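Local coordinates for protein 7,8-dihydro-6-hydroxymethylpterin pyrophosphokinase-dihydropteroate synthase (Plasmodium falciparum, PDB 6JWS) that probably makes 7,8-dihydropteroate in folate biosynthesis, first moving diphosphate from ATP onto 6-hydroxymethyl-7,8-dihydropterin and then joining the product to 4-aminobenzoate, at residues L40-L45 with Y97-E102; M336-K341 with T348-Y353; Y399-F402 with F408-P411. The protein carries 1 engineered substitution. All blocks are in the same frame, centred on the assembly; numbering follows the deposited sequence.

How the contacts relate
Contacts 1 and 2 belong to the pyrophosphokinase half of the chain, and contact 3 to the TIM-barrel synthase half. Contacts 1 and 3 lie at the surface; contact 2 is partly buried. Each joins a helix end to a loop, but the chemistry differs. In contact 1 a calcium ion draws two glutamates together, with no direct hydrogen bond between 40-45 and 97-102. Contact 2 relies on two backbone hydrogen bonds into a helix start, with apolar packing beside them. Contact 3 has one weak serine bond, a water bridge and a phenylalanine against a valine. The centres of contacts 1 and 2 are about 28 Å apart; those of contacts 2 and 3, about 53 Å.

Contact 1 of 3, residues L40-L45 with Y97-E102; sequences LVEKYL and YEENKE. With CA (calcium ion), chain L.
Glu99 reaches across the end of helix 30-44 and brings its carboxylate up to that of Glu42, both on one calcium ion. Both oxygens of Glu99 bind the metal, OE1 at 2.3 Å and OE2 at 2.5 Å from the calcium. Glu42 binds it with its backbone O at 2.2 Å and its side-chain OE1 at 2.5 Å. The two side chains cross at about a right angle, and their carboxylate planes are turned 45° apart. The shared calcium accounts for the close oxygens. OE2 of Glu99 lies 3.3 Å from OE1 of Glu42, and calcium probably offsets the repulsion of this charged pair. OE2 of Glu99 also comes within 2.9 Å of the backbone O of Glu42. Glu99 starts extended, with CG opposite the backbone N (chi1 -172°), and then bends at chi2 to present both oxygens. The site ties the last turn of helix 30-44 to the long loop between helices 85-90 and 108-114, in the pyrophosphokinase half of the chain. Gly46, at the start of strand 46-57, adds its backbone O to the metal shell. Waters 2 and 3 also bind the calcium. Water 2 makes a weak hydrogen bond to the backbone O of Glu98. Water 1 is 3.2 Å from OE1 of Glu42 and 3.0 Å from the backbone O of Asn100. It can donate to both, but other acceptors nearby compete for its protons, so the bridge is not certain. OE2 of Glu42 accepts from the backbone N of Ile48. That bond to strand 46-57 helps fix the rotation of the metal-binding carboxylate.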
ATOM      1  N   LEU B  40     -16.022  27.004 -30.560  1.00 29.50           N
ATOM      2  CA  LEU B  40     -17.058  27.375 -31.512  1.00 28.19           C
ATOM      3  C   LEU B  40     -18.382  27.620 -30.799  1.00 28.72           C
ATOM      4  O   LEU B  40     -19.130  28.521 -31.188  1.00 30.80           O
ATOM      5  CB  LEU B  40     -17.147  26.323 -32.622  1.00 28.01           C
ATOM      6  CG  LEU B  40     -15.890  26.236 -33.490  1.00 27.41           C
ATOM      7  CD1 LEU B  40     -15.955  25.068 -34.456  1.00 26.26           C
ATOM      8  CD2 LEU B  40     -15.646  27.545 -34.233  1.00 27.80           C
ATOM      9  N   VAL B  41     -18.640  26.862 -29.725  1.00 28.44           N
ATOM     10  CA  VAL B  41     -19.812  27.096 -28.888  1.00 29.29           C
ATOM     11  C   VAL B  41     -19.715  28.478 -28.222  1.00 31.21           C
ATOM     12  O   VAL B  41     -20.691  29.227 -28.217  1.00 29.58           O
ATOM     13  CB  VAL B  41     -20.017  25.954 -27.864  1.00 29.88           C
ATOM     14  CG1 VAL B  41     -21.062  26.292 -26.806  1.00 28.38           C
ATOM     15  CG2 VAL B  41     -20.338  24.619 -28.532  1.00 26.75           C
ATOM     16  N   GLU B  42     -18.547  28.804 -27.635  1.00 33.37           N
ATOM     17  CA  GLU B  42     -18.318  30.086 -26.972  1.00 36.58           C
ATOM     18  C   GLU B  42     -18.500  31.238 -27.960  1.00 37.40           C
ATOM     19  O   GLU B  42     -18.967  32.307 -27.572  1.00 34.94           O
ATOM     20  CB  GLU B  42     -16.855  30.242 -26.531  1.00 38.77           C
ATOM     21  CG  GLU B  42     -16.597  30.233 -25.036  1.00 38.52           C
ATOM     22  CD  GLU B  42     -17.367  31.153 -24.101  1.00 39.14           C
ATOM     23  OE1 GLU B  42     -17.721  32.285 -24.490  1.00 38.47           O
ATOM     24  OE2 GLU B  42     -17.593  30.729 -22.952  1.00 40.57           O
ATOM     25  N   LYS B  43     -18.056  31.023 -29.210  1.00 37.24           N
ATOM     26  CA  LYS B  43     -18.059  32.027 -30.268  1.00 36.90           C
ATOM     27  C   LYS B  43     -19.476  32.277 -30.789  1.00 35.28           C
ATOM     28  O   LYS B  43     -19.915  33.423 -30.840  1.00 36.58           O
ATOM     29  CB  LYS B  43     -17.108  31.589 -31.388  1.00 37.56           C
ATOM     30  CG  LYS B  43     -16.843  32.618 -32.480  1.00 39.03           C
ATOM     31  CD  LYS B  43     -15.803  32.134 -33.474  1.00 39.15           C
ATOM     32  CE  LYS B  43     -15.421  33.159 -34.523  1.00 37.74           C
ATOM     33  NZ  LYS B  43     -15.077  34.469 -33.923  1.00 38.19           N
ATOM     34  N   TYR B  44     -20.200  31.199 -31.126  1.00 34.91           N
ATOM     35  CA  TYR B  44     -21.418  31.293 -31.915  1.00 33.20           C
ATOM     36  C   TYR B  44     -22.697  31.108 -31.097  1.00 33.97           C
ATOM     37  O   TYR B  44     -23.775  31.363 -31.623  1.00 40.33           O
ATOM     38  CB  TYR B  44     -21.387  30.309 -33.089  1.00 31.68           C
ATOM     39  CG  TYR B  44     -20.358  30.595 -34.157  1.00 31.89           C
ATOM     40  CD1 TYR B  44     -20.142  31.883 -34.636  1.00 32.46           C
ATOM     41  CD2 TYR B  44     -19.623  29.564 -34.724  1.00 32.60           C
ATOM     42  CE1 TYR B  44     -19.200  32.137 -35.624  1.00 30.88           C
ATOM     43  CE2 TYR B  44     -18.682  29.799 -35.717  1.00 33.15           C
ATOM     44  CZ  TYR B  44     -18.475  31.092 -36.169  1.00 33.11           C
ATOM     45  OH  TYR B  44     -17.556  31.317 -37.154  1.00 38.07           O
ATOM     46  N   LEU B  45     -22.611  30.677 -29.831  1.00 33.02           N
ATOM     47  CA  LEU B  45     -23.827  30.313 -29.113  1.00 29.99           C
ATOM     48  C   LEU B  45     -24.050  31.134 -27.848  1.00 28.18           C
ATOM     49  O   LEU B  45     -25.188  31.308 -27.440  1.00 33.50           O
ATOM     50  CB  LEU B  45     -23.834  28.814 -28.790  1.00 30.54           C
ATOM     51  CG  LEU B  45     -23.971  27.888 -29.996  1.00 30.89           C
ATOM     52  CD1 LEU B  45     -24.037  26.430 -29.543  1.00 30.72           C
ATOM     53  CD2 LEU B  45     -25.214  28.264 -30.797  1.00 31.25           C
ATOM     54  N   TYR B  97     -22.686  38.611 -32.244  1.00 52.37           N
ATOM     55  CA  TYR B  97     -22.907  38.911 -30.840  1.00 50.86           C
ATOM     56  C   TYR B  97     -21.585  39.228 -30.158  1.00 50.98           C
ATOM     57  O   TYR B  97     -20.545  38.705 -30.546  1.00 47.58           O
ATOM     58  CB  TYR B  97     -23.690  37.790 -30.157  1.00 49.03           C
ATOM     59  CG  TYR B  97     -25.174  37.846 -30.406  1.00 47.01           C
ATOM     60  CD1 TYR B  97     -25.722  37.360 -31.585  1.00 49.36           C
ATOM     61  CD2 TYR B  97     -26.032  38.408 -29.475  1.00 46.23           C
ATOM     62  CE1 TYR B  97     -27.086  37.415 -31.828  1.00 48.16           C
ATOM     63  CE2 TYR B  97     -27.398  38.473 -29.702  1.00 48.58           C
ATOM     64  CZ  TYR B  97     -27.926  37.972 -30.882  1.00 48.41           C
ATOM     65  OH  TYR B  97     -29.272  38.025 -31.100  1.00 51.51           O
ATOM     66  N   GLU B  98     -21.661  40.107 -29.152  1.00 59.36           N
ATOM     67  CA  GLU B  98     -20.500  40.547 -28.399  1.00 63.98           C
ATOM     68  C   GLU B  98     -19.938  39.372 -27.602  1.00 60.61           C
ATOM     69  O   GLU B  98     -20.677  38.668 -26.911  1.00 55.89           O
ATOM     70  CB  GLU B  98     -20.845  41.759 -27.525  1.00 77.37           C
ATOM     71  CG  GLU B  98     -21.625  41.436 -26.254  1.00 84.73           C
ATOM     72  CD  GLU B  98     -21.800  42.602 -25.290  1.00 92.43           C
ATOM     73  OE1 GLU B  98     -22.721  43.421 -25.507  1.00 95.66           O
ATOM     74  OE2 GLU B  98     -21.005  42.700 -24.330  1.00 96.85           O
ATOM     75  N   GLU B  99     -18.631  39.146 -27.767  1.00 56.63           N
ATOM     76  CA  GLU B  99     -17.849  38.271 -26.912  1.00 52.78           C
ATOM     77  C   GLU B  99     -17.157  39.129 -25.860  1.00 52.95           C
ATOM     78  O   GLU B  99     -16.424  40.054 -26.209  1.00 53.75           O
ATOM     79  CB  GLU B  99     -16.782  37.542 -27.735  1.00 51.23           C
ATOM     80  CG  GLU B  99     -16.049  36.457 -26.956  1.00 53.49           C
ATOM     81  CD  GLU B  99     -16.941  35.329 -26.447  1.00 48.44           C
ATOM     82  OE1 GLU B  99     -17.716  35.553 -25.475  1.00 49.18           O
ATOM     83  OE2 GLU B  99     -16.889  34.236 -27.041  1.00 42.99           O
ATOM     84  N   ASN B 100     -17.403  38.844 -24.575  1.00 51.39           N
ATOM     85  CA  ASN B 100     -16.593  39.470 -23.537  1.00 52.70           C
ATOM     86  C   ASN B 100     -16.090  38.443 -22.527  1.00 49.54           C
ATOM     87  O   ASN B 100     -16.845  37.581 -22.073  1.00 42.20           O
ATOM     88  CB  ASN B 100     -17.234  40.700 -22.894  1.00 53.14           C
ATOM     89  CG  ASN B 100     -18.473  40.391 -22.090  1.00 53.80           C
ATOM     90  OD1 ASN B 100     -18.672  40.964 -21.024  1.00 57.72           O
ATOM     91  ND2 ASN B 100     -19.316  39.511 -22.601  1.00 59.22           N
ATOM     92  N   LYS B 101     -14.806  38.595 -22.170  1.00 48.36           N
ATOM     93  CA  LYS B 101     -14.087  37.657 -21.318  1.00 49.60           C
ATOM     94  C   LYS B 101     -14.211  38.037 -19.840  1.00 44.69           C
ATOM     95  O   LYS B 101     -13.569  37.411 -19.001  1.00 48.10           O
ATOM     96  CB  LYS B 101     -12.623  37.541 -21.762  1.00 49.22           C
ATOM     97  CG  LYS B 101     -12.392  36.724 -23.027  1.00 53.26           C
ATOM     98  CD  LYS B 101     -10.918  36.496 -23.373  1.00 57.37           C
ATOM     99  CE  LYS B 101     -10.252  35.340 -22.646  1.00 49.47           C
ATOM    100  NZ  LYS B 101      -8.818  35.232 -23.021  1.00 46.55           N
ATOM    101  N   GLU B 102     -15.045  39.042 -19.533  1.00 39.16           N
ATOM    102  CA  GLU B 102     -15.243  39.538 -18.178  1.00 39.77           C
ATOM    103  C   GLU B 102     -15.589  38.395 -17.224  1.00 35.07           C
ATOM    104  O   GLU B 102     -16.274  37.444 -17.609  1.00 30.76           O
ATOM    105  CB  GLU B 102     -16.422  40.509 -18.135  1.00 45.53           C
ATOM    106  CG  GLU B 102     -16.083  41.930 -18.548  1.00 61.80           C
ATOM    107  CD  GLU B 102     -17.135  42.970 -18.175  1.00 71.20           C
ATOM    108  OE1 GLU B 102     -18.275  42.570 -17.825  1.00 68.74           O
ATOM    109  OE2 GLU B 102     -16.817  44.186 -18.234  1.00 74.58           O
TER
HETATM  110 CA    CA L 804     -19.108  33.791 -25.932  1.00 35.75          CA
HETATM  111  O   HOH W   1     -16.982  34.586 -22.359  1.00 33.63           O
HETATM  112  O   HOH W   2     -20.371  35.288 -27.370  1.00 30.04           O
HETATM  113  O   HOH W   3     -20.353  34.741 -24.482  1.00 27.62           O

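Contact 2 of 3, residues M336-K341 with T348-Y353; sequences MIPEYK and TIRCLY
The backbone of 336-341 makes a type I turn from Ile337 to Tyr340 and meets the first turn of helix 349-364 through two hydrogen bonds. Arg350 N donates to Pro338 O at 2.8 Å. Ile349 N donates to Tyr340 O at 3.0 Å. Tyr340 O also receives a CA-H contact from Thr348. The guanidinium of Arg350 lies flat against Pro338, with CB of Pro338 centred over one face, 3.5 Å from CZ of Arg350. The two side chains run side by side and point the same way. Bends at chi2 and chi3 bring the guanidinium alongside CB and CG of Pro338. NE of Arg350 is held by OD1 of Asn334, in helix 327-336. Ile349 uses its CG1 branch, which meets CG1 of Ile337 at 4.2 Å and CB of Tyr340 at 4.1 Å. This branch sits at the edge of the tyrosine ring, near its plane. That ring also stacks on Phe113 and meets Phe213 edge-to-face. CG2 of Thr348 lies 3.7 Å from the backbone O of Glu339. OG1 of Thr348 lies between the backbone N and the carbonyl carbon (chi1 74°). From there it accepts from Cys351 N at 3.3 Å. Water 4 links OG1 of Thr348 to OE1 of Glu339. Two of the first NH groups of the helix are thus met by loop carbonyls, and that of Cys351 by the threonine. The arrangement is a threonine N-cap, set in the loop that joins helices 327-336 and 349-364.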
ATOM      1  N   MET B 336     -22.085  18.331 -13.212  1.00 20.05           N
ATOM      2  CA  MET B 336     -22.467  19.730 -13.401  1.00 20.44           C
ATOM      3  C   MET B 336     -23.684  20.073 -12.550  1.00 20.08           C
ATOM      4  O   MET B 336     -23.644  21.051 -11.819  1.00 19.73           O
ATOM      5  CB  MET B 336     -22.801  20.083 -14.860  1.00 19.60           C
ATOM      6  CG  MET B 336     -21.775  19.609 -15.877  1.00 19.27           C
ATOM      7  SD  MET B 336     -22.051  20.427 -17.475  1.00 21.69           S
ATOM      8  CE  MET B 336     -23.749  19.951 -17.809  1.00 18.73           C
ATOM      9  N   ILE B 337     -24.757  19.270 -12.650  1.00 20.86           N
ATOM     10  CA  ILE B 337     -26.061  19.690 -12.152  1.00 20.86           C
ATOM     11  C   ILE B 337     -26.736  18.531 -11.431  1.00 21.55           C
ATOM     12  O   ILE B 337     -27.855  18.143 -11.764  1.00 21.13           O
ATOM     13  CB  ILE B 337     -26.937  20.247 -13.297  1.00 20.97           C
ATOM     14  CG1 ILE B 337     -27.221  19.186 -14.368  1.00 19.90           C
ATOM     15  CG2 ILE B 337     -26.317  21.513 -13.883  1.00 19.03           C
ATOM     16  CD1 ILE B 337     -27.989  19.702 -15.580  1.00 19.68           C
ATOM     17  N   PRO B 338     -26.094  17.984 -10.377  1.00 22.67           N
ATOM     18  CA  PRO B 338     -26.611  16.799  -9.690  1.00 22.99           C
ATOM     19  C   PRO B 338     -28.013  16.993  -9.107  1.00 25.00           C
ATOM     20  O   PRO B 338     -28.791  16.036  -9.025  1.00 25.93           O
ATOM     21  CB  PRO B 338     -25.601  16.560  -8.550  1.00 22.43           C
ATOM     22  CG  PRO B 338     -24.873  17.893  -8.381  1.00 21.42           C
ATOM     23  CD  PRO B 338     -24.864  18.516  -9.760  1.00 21.38           C
ATOM     24  N   GLU B 339     -28.351  18.235  -8.742  1.00 25.91           N
ATOM     25  CA  GLU B 339     -29.605  18.480  -8.045  1.00 29.36           C
ATOM     26  C   GLU B 339     -30.732  18.844  -9.007  1.00 27.05           C
ATOM     27  O   GLU B 339     -31.864  19.013  -8.570  1.00 29.59           O
ATOM     28  CB  GLU B 339     -29.434  19.498  -6.915  1.00 32.81           C
ATOM     29  CG  GLU B 339     -28.551  18.987  -5.788  1.00 41.01           C
ATOM     30  CD  GLU B 339     -28.922  17.615  -5.231  1.00 50.58           C
ATOM     31  OE1 GLU B 339     -30.136  17.375  -4.979  1.00 53.73           O
ATOM     32  OE2 GLU B 339     -27.998  16.777  -5.047  1.00 53.54           O
ATOM     33  N   TYR B 340     -30.432  18.951 -10.308  1.00 27.72           N
ATOM     34  CA  TYR B 340     -31.429  19.346 -11.295  1.00 27.70           C
ATOM     35  C   TYR B 340     -32.516  18.274 -11.415  1.00 29.48           C
ATOM     36  O   TYR B 340     -32.221  17.073 -11.473  1.00 27.27           O
ATOM     37  CB  TYR B 340     -30.784  19.563 -12.666  1.00 25.69           C
ATOM     38  CG  TYR B 340     -31.717  20.091 -13.730  1.00 27.12           C
ATOM     39  CD1 TYR B 340     -32.329  21.330 -13.588  1.00 26.30           C
ATOM     40  CD2 TYR B 340     -31.988  19.366 -14.887  1.00 26.50           C
ATOM     41  CE1 TYR B 340     -33.184  21.829 -14.557  1.00 26.24           C
ATOM     42  CE2 TYR B 340     -32.837  19.855 -15.870  1.00 25.43           C
ATOM     43  CZ  TYR B 340     -33.445  21.088 -15.695  1.00 26.33           C
ATOM     44  OH  TYR B 340     -34.274  21.613 -16.639  1.00 27.73           O
ATOM     45  N   LYS B 341     -33.775  18.731 -11.444  1.00 31.01           N
ATOM     46  CA  LYS B 341     -34.907  17.892 -11.815  1.00 33.12           C
ATOM     47  C   LYS B 341     -35.775  18.592 -12.859  1.00 32.63           C
ATOM     48  O   LYS B 341     -36.326  19.660 -12.609  1.00 32.09           O
ATOM     49  CB  LYS B 341     -35.757  17.480 -10.608  1.00 35.88           C
ATOM     50  CG  LYS B 341     -36.786  16.403 -10.939  1.00 41.34           C
ATOM     51  CD  LYS B 341     -37.729  16.027  -9.808  1.00 45.81           C
ATOM     52  CE  LYS B 341     -38.766  15.002 -10.233  1.00 47.46           C
ATOM     53  NZ  LYS B 341     -39.542  15.450 -11.420  1.00 51.19           N
ATOM     54  N   THR B 348     -33.958  13.674  -9.469  1.00 26.64           N
ATOM     55  CA  THR B 348     -32.779  14.474  -9.749  1.00 25.23           C
ATOM     56  C   THR B 348     -31.753  13.648 -10.526  1.00 22.22           C
ATOM     57  O   THR B 348     -31.737  12.416 -10.468  1.00 21.16           O
ATOM     58  CB  THR B 348     -32.200  15.082  -8.465  1.00 25.69           C
ATOM     59  OG1 THR B 348     -31.570  14.010  -7.768  1.00 25.35           O
ATOM     60  CG2 THR B 348     -33.241  15.751  -7.590  1.00 25.73           C
ATOM     61  N   ILE B 349     -30.919  14.372 -11.275  1.00 19.78           N
ATOM     62  CA  ILE B 349     -29.783  13.823 -11.989  1.00 19.22           C
ATOM     63  C   ILE B 349     -28.987  12.888 -11.078  1.00 19.96           C
ATOM     64  O   ILE B 349     -28.697  11.763 -11.465  1.00 20.37           O
ATOM     65  CB  ILE B 349     -28.907  14.955 -12.571  1.00 17.87           C
ATOM     66  CG1 ILE B 349     -29.645  15.781 -13.631  1.00 15.98           C
ATOM     67  CG2 ILE B 349     -27.618  14.355 -13.117  1.00 16.70           C
ATOM     68  CD1 ILE B 349     -30.205  14.949 -14.787  1.00 16.02           C
ATOM     69  N   ARG B 350     -28.637  13.350  -9.871  1.00 21.48           N
ATOM     70  CA  ARG B 350     -27.822  12.548  -8.971  1.00 23.44           C
ATOM     71  C   ARG B 350     -28.530  11.229  -8.648  1.00 22.75           C
ATOM     72  O   ARG B 350     -27.899  10.177  -8.693  1.00 20.74           O
ATOM     73  CB  ARG B 350     -27.392  13.326  -7.717  1.00 24.57           C
ATOM     74  CG  ARG B 350     -26.548  12.504  -6.746  1.00 27.74           C
ATOM     75  CD  ARG B 350     -25.334  13.176  -6.106  1.00 34.24           C
ATOM     76  NE  ARG B 350     -24.259  13.561  -7.026  1.00 34.74           N
ATOM     77  CZ  ARG B 350     -23.393  14.560  -6.806  1.00 38.22           C
ATOM     78  NH1 ARG B 350     -23.474  15.269  -5.687  1.00 35.47           N
ATOM     79  NH2 ARG B 350     -22.460  14.855  -7.711  1.00 36.97           N
ATOM     80  N   CYS B 351     -29.835  11.281  -8.331  1.00 23.49           N
ATOM     81  CA  CYS B 351     -30.549  10.072  -7.946  1.00 23.85           C
ATOM     82  C   CYS B 351     -30.636   9.089  -9.111  1.00 21.54           C
ATOM     83  O   CYS B 351     -30.437   7.897  -8.889  1.00 22.02           O
ATOM     84  CB  CYS B 351     -31.924  10.368  -7.355  1.00 30.85           C
ATOM     85  SG  CYS B 351     -31.843  11.040  -5.670  1.00 43.15           S
ATOM     86  N   LEU B 352     -30.880   9.594 -10.336  1.00 19.32           N
ATOM     87  CA  LEU B 352     -30.918   8.779 -11.550  1.00 18.64           C
ATOM     88  C   LEU B 352     -29.538   8.185 -11.810  1.00 19.23           C
ATOM     89  O   LEU B 352     -29.412   7.018 -12.183  1.00 18.79           O
ATOM     90  CB  LEU B 352     -31.370   9.609 -12.766  1.00 18.72           C
ATOM     91  CG  LEU B 352     -32.835  10.066 -12.789  1.00 21.04           C
ATOM     92  CD1 LEU B 352     -33.117  10.997 -13.956  1.00 20.37           C
ATOM     93  CD2 LEU B 352     -33.804   8.880 -12.833  1.00 19.39           C
ATOM     94  N   TYR B 353     -28.492   9.005 -11.626  1.00 17.63           N
ATOM     95  CA  TYR B 353     -27.150   8.484 -11.795  1.00 16.66           C
ATOM     96  C   TYR B 353     -26.909   7.317 -10.831  1.00 17.36           C
ATOM     97  O   TYR B 353     -26.443   6.265 -11.264  1.00 17.37           O
ATOM     98  CB  TYR B 353     -26.091   9.586 -11.691  1.00 16.16           C
ATOM     99  CG  TYR B 353     -24.694   9.021 -11.679  1.00 16.36           C
ATOM    100  CD1 TYR B 353     -24.052   8.722 -12.866  1.00 15.91           C
ATOM    101  CD2 TYR B 353     -24.049   8.721 -10.484  1.00 16.35           C
ATOM    102  CE1 TYR B 353     -22.789   8.159 -12.879  1.00 17.19           C
ATOM    103  CE2 TYR B 353     -22.777   8.173 -10.475  1.00 17.08           C
ATOM    104  CZ  TYR B 353     -22.159   7.881 -11.678  1.00 18.17           C
ATOM    105  OH  TYR B 353     -20.922   7.322 -11.701  1.00 20.13           O
TER
HETATM  106  O   HOH W   4     -30.614  14.303  -5.371  1.00 40.95           O

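Contact 3 of 3, residues Y399-F402 with F408-P411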
ATOM      1  N   TYR B 399      16.441  29.766  -5.659  1.00 33.60           N
ATOM      2  CA  TYR B 399      17.263  28.796  -4.955  1.00 35.13           C
ATOM      3  C   TYR B 399      18.481  28.446  -5.798  1.00 33.15           C
ATOM      4  O   TYR B 399      19.601  28.514  -5.319  1.00 36.38           O
ATOM      5  CB  TYR B 399      16.516  27.502  -4.619  1.00 35.43           C
ATOM      6  CG  TYR B 399      17.320  26.556  -3.760  1.00 36.74           C
ATOM      7  CD1 TYR B 399      17.397  26.726  -2.380  1.00 40.87           C
ATOM      8  CD2 TYR B 399      18.028  25.501  -4.317  1.00 38.99           C
ATOM      9  CE1 TYR B 399      18.143  25.871  -1.576  1.00 41.83           C
ATOM     10  CE2 TYR B 399      18.773  24.629  -3.527  1.00 43.72           C
ATOM     11  CZ  TYR B 399      18.831  24.813  -2.152  1.00 44.21           C
ATOM     12  OH  TYR B 399      19.566  23.957  -1.374  1.00 47.84           O
ATOM     13  N   ASP B 400      18.232  28.085  -7.053  1.00 33.08           N
ATOM     14  CA  ASP B 400      19.229  27.547  -7.959  1.00 34.96           C
ATOM     15  C   ASP B 400      20.400  28.521  -8.135  1.00 35.57           C
ATOM     16  O   ASP B 400      21.516  28.082  -8.408  1.00 37.79           O
ATOM     17  CB  ASP B 400      18.581  27.236  -9.310  1.00 37.52           C
ATOM     18  CG  ASP B 400      18.920  25.871  -9.877  1.00 48.86           C
ATOM     19  OD1 ASP B 400      18.498  24.851  -9.256  1.00 52.97           O
ATOM     20  OD2 ASP B 400      19.588  25.833 -10.950  1.00 50.27           O
ATOM     21  N   SER B 401      20.129  29.828  -7.995  1.00 33.38           N
ATOM     22  CA  SER B 401      21.058  30.903  -8.323  1.00 38.15           C
ATOM     23  C   SER B 401      21.754  31.441  -7.072  1.00 40.40           C
ATOM     24  O   SER B 401      22.958  31.669  -7.096  1.00 42.79           O
ATOM     25  CB  SER B 401      20.361  32.032  -9.084  1.00 36.01           C
ATOM     26  OG  SER B 401      20.194  31.703 -10.459  1.00 36.91           O
ATOM     27  N   PHE B 402      20.996  31.638  -5.983  1.00 43.78           N
ATOM     28  CA  PHE B 402      21.452  32.446  -4.859  1.00 46.58           C
ATOM     29  C   PHE B 402      21.699  31.611  -3.599  1.00 53.21           C
ATOM     30  O   PHE B 402      22.070  32.163  -2.563  1.00 51.98           O
ATOM     31  CB  PHE B 402      20.488  33.607  -4.593  1.00 41.97           C
ATOM     32  CG  PHE B 402      20.120  34.413  -5.813  1.00 43.72           C
ATOM     33  CD1 PHE B 402      21.100  34.903  -6.670  1.00 45.27           C
ATOM     34  CD2 PHE B 402      18.795  34.704  -6.100  1.00 45.09           C
ATOM     35  CE1 PHE B 402      20.758  35.644  -7.793  1.00 42.58           C
ATOM     36  CE2 PHE B 402      18.452  35.448  -7.220  1.00 44.96           C
ATOM     37  CZ  PHE B 402      19.437  35.912  -8.069  1.00 44.11           C
ATOM     38  N   PHE B 408      24.367  36.415  -9.119  1.00 30.73           N
ATOM     39  CA  PHE B 408      23.884  36.406 -10.491  1.00 32.80           C
ATOM     40  C   PHE B 408      23.003  35.191 -10.769  1.00 34.35           C
ATOM     41  O   PHE B 408      23.267  34.080 -10.293  1.00 31.91           O
ATOM     42  CB  PHE B 408      25.043  36.489 -11.488  1.00 34.47           C
ATOM     43  CG  PHE B 408      25.920  37.705 -11.317  1.00 35.63           C
ATOM     44  CD1 PHE B 408      25.401  38.985 -11.466  1.00 34.99           C
ATOM     45  CD2 PHE B 408      27.265  37.570 -10.997  1.00 33.92           C
ATOM     46  CE1 PHE B 408      26.215  40.103 -11.317  1.00 35.38           C
ATOM     47  CE2 PHE B 408      28.073  38.687 -10.833  1.00 34.00           C
ATOM     48  CZ  PHE B 408      27.546  39.951 -10.998  1.00 33.97           C
ATOM     49  N   VAL B 409      21.952  35.434 -11.559  1.00 32.03           N
ATOM     50  CA  VAL B 409      21.186  34.363 -12.169  1.00 30.98           C
ATOM     51  C   VAL B 409      22.099  33.638 -13.148  1.00 32.94           C
ATOM     52  O   VAL B 409      22.991  34.251 -13.727  1.00 36.23           O
ATOM     53  CB  VAL B 409      19.957  34.917 -12.906  1.00 29.66           C
ATOM     54  CG1 VAL B 409      19.003  33.803 -13.315  1.00 29.27           C
ATOM     55  CG2 VAL B 409      19.245  35.983 -12.085  1.00 29.58           C
ATOM     56  N   GLU B 410      21.849  32.338 -13.342  1.00 34.85           N
ATOM     57  CA  GLU B 410      22.616  31.536 -14.280  1.00 34.35           C
ATOM     58  C   GLU B 410      21.671  30.770 -15.202  1.00 31.90           C
ATOM     59  O   GLU B 410      21.483  29.569 -15.032  1.00 30.29           O
ATOM     60  CB  GLU B 410      23.506  30.556 -13.508  1.00 39.57           C
ATOM     61  CG  GLU B 410      24.693  31.210 -12.824  1.00 45.22           C
ATOM     62  CD  GLU B 410      25.372  30.304 -11.813  1.00 53.88           C
ATOM     63  OE1 GLU B 410      26.490  29.825 -12.116  1.00 54.35           O
ATOM     64  OE2 GLU B 410      24.779  30.077 -10.722  1.00 58.82           O
ATOM     65  N   PRO B 411      21.107  31.400 -16.255  1.00 30.58           N
ATOM     66  CA  PRO B 411      20.050  30.767 -17.040  1.00 30.93           C
ATOM     67  C   PRO B 411      20.482  29.440 -17.665  1.00 31.15           C
ATOM     68  O   PRO B 411      19.684  28.509 -17.741  1.00 29.97           O
ATOM     69  CB  PRO B 411      19.701  31.803 -18.120  1.00 30.43           C
ATOM     70  CG  PRO B 411      20.258  33.098 -17.585  1.00 32.67           C
ATOM     71  CD  PRO B 411      21.493  32.716 -16.791  1.00 31.63           C
TER
HETATM   72  O   HOH W   5      20.339  28.688 -12.332  1.00 43.05           O
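Glu410 and Asp400 are joined across the contact by water 5. This water donates to the backbone O of Glu410 at 3.1 Å and to OD2 of Asp400 at 3.3 Å, and so bridges the helix to the loop. A second polar link is direct but weak. OG of Ser401 accepts a hydrogen bond from the backbone N of Glu410. The distance from Glu410 N to Ser401 OG is 3.4 Å, and the angle at the hydrogen is 141°. The same OG lies 3.3 Å from CA of Val409 and touches the CG1 branch of that valine. The hydroxyl therefore sits alongside the backbone of the loop, at the point where the CA atoms of the two segments are nearest, Ser401 and Val409. Its first torsion sets OG opposite the carbonyl carbon (chi1 -79°), which turns it toward Val409 and Glu410. Glu410 is also the N-cap residue of helix 411-424, so both links reach the residue from which that helix starts. Phe402 supplies the apolar part. Its CZ meets CG2 of Val409 at 4.0 Å, and the two side chains cross at a slant. CE1 of Phe402 lies 3.8 Å from the backbone C of Phe408. Within the helix, CB of Ser401 sits over the centre of one face of the Phe402 ring. Arg413, in the first turn of helix 411-424, makes long, weak ion pairs with Asp400 and Glu410. Phe402 and Val409 both rest on Leu451 of helix 448-464. The contact closes the short connection from helix 397-402, which follows barrel strand 390-396, to helix 411-424.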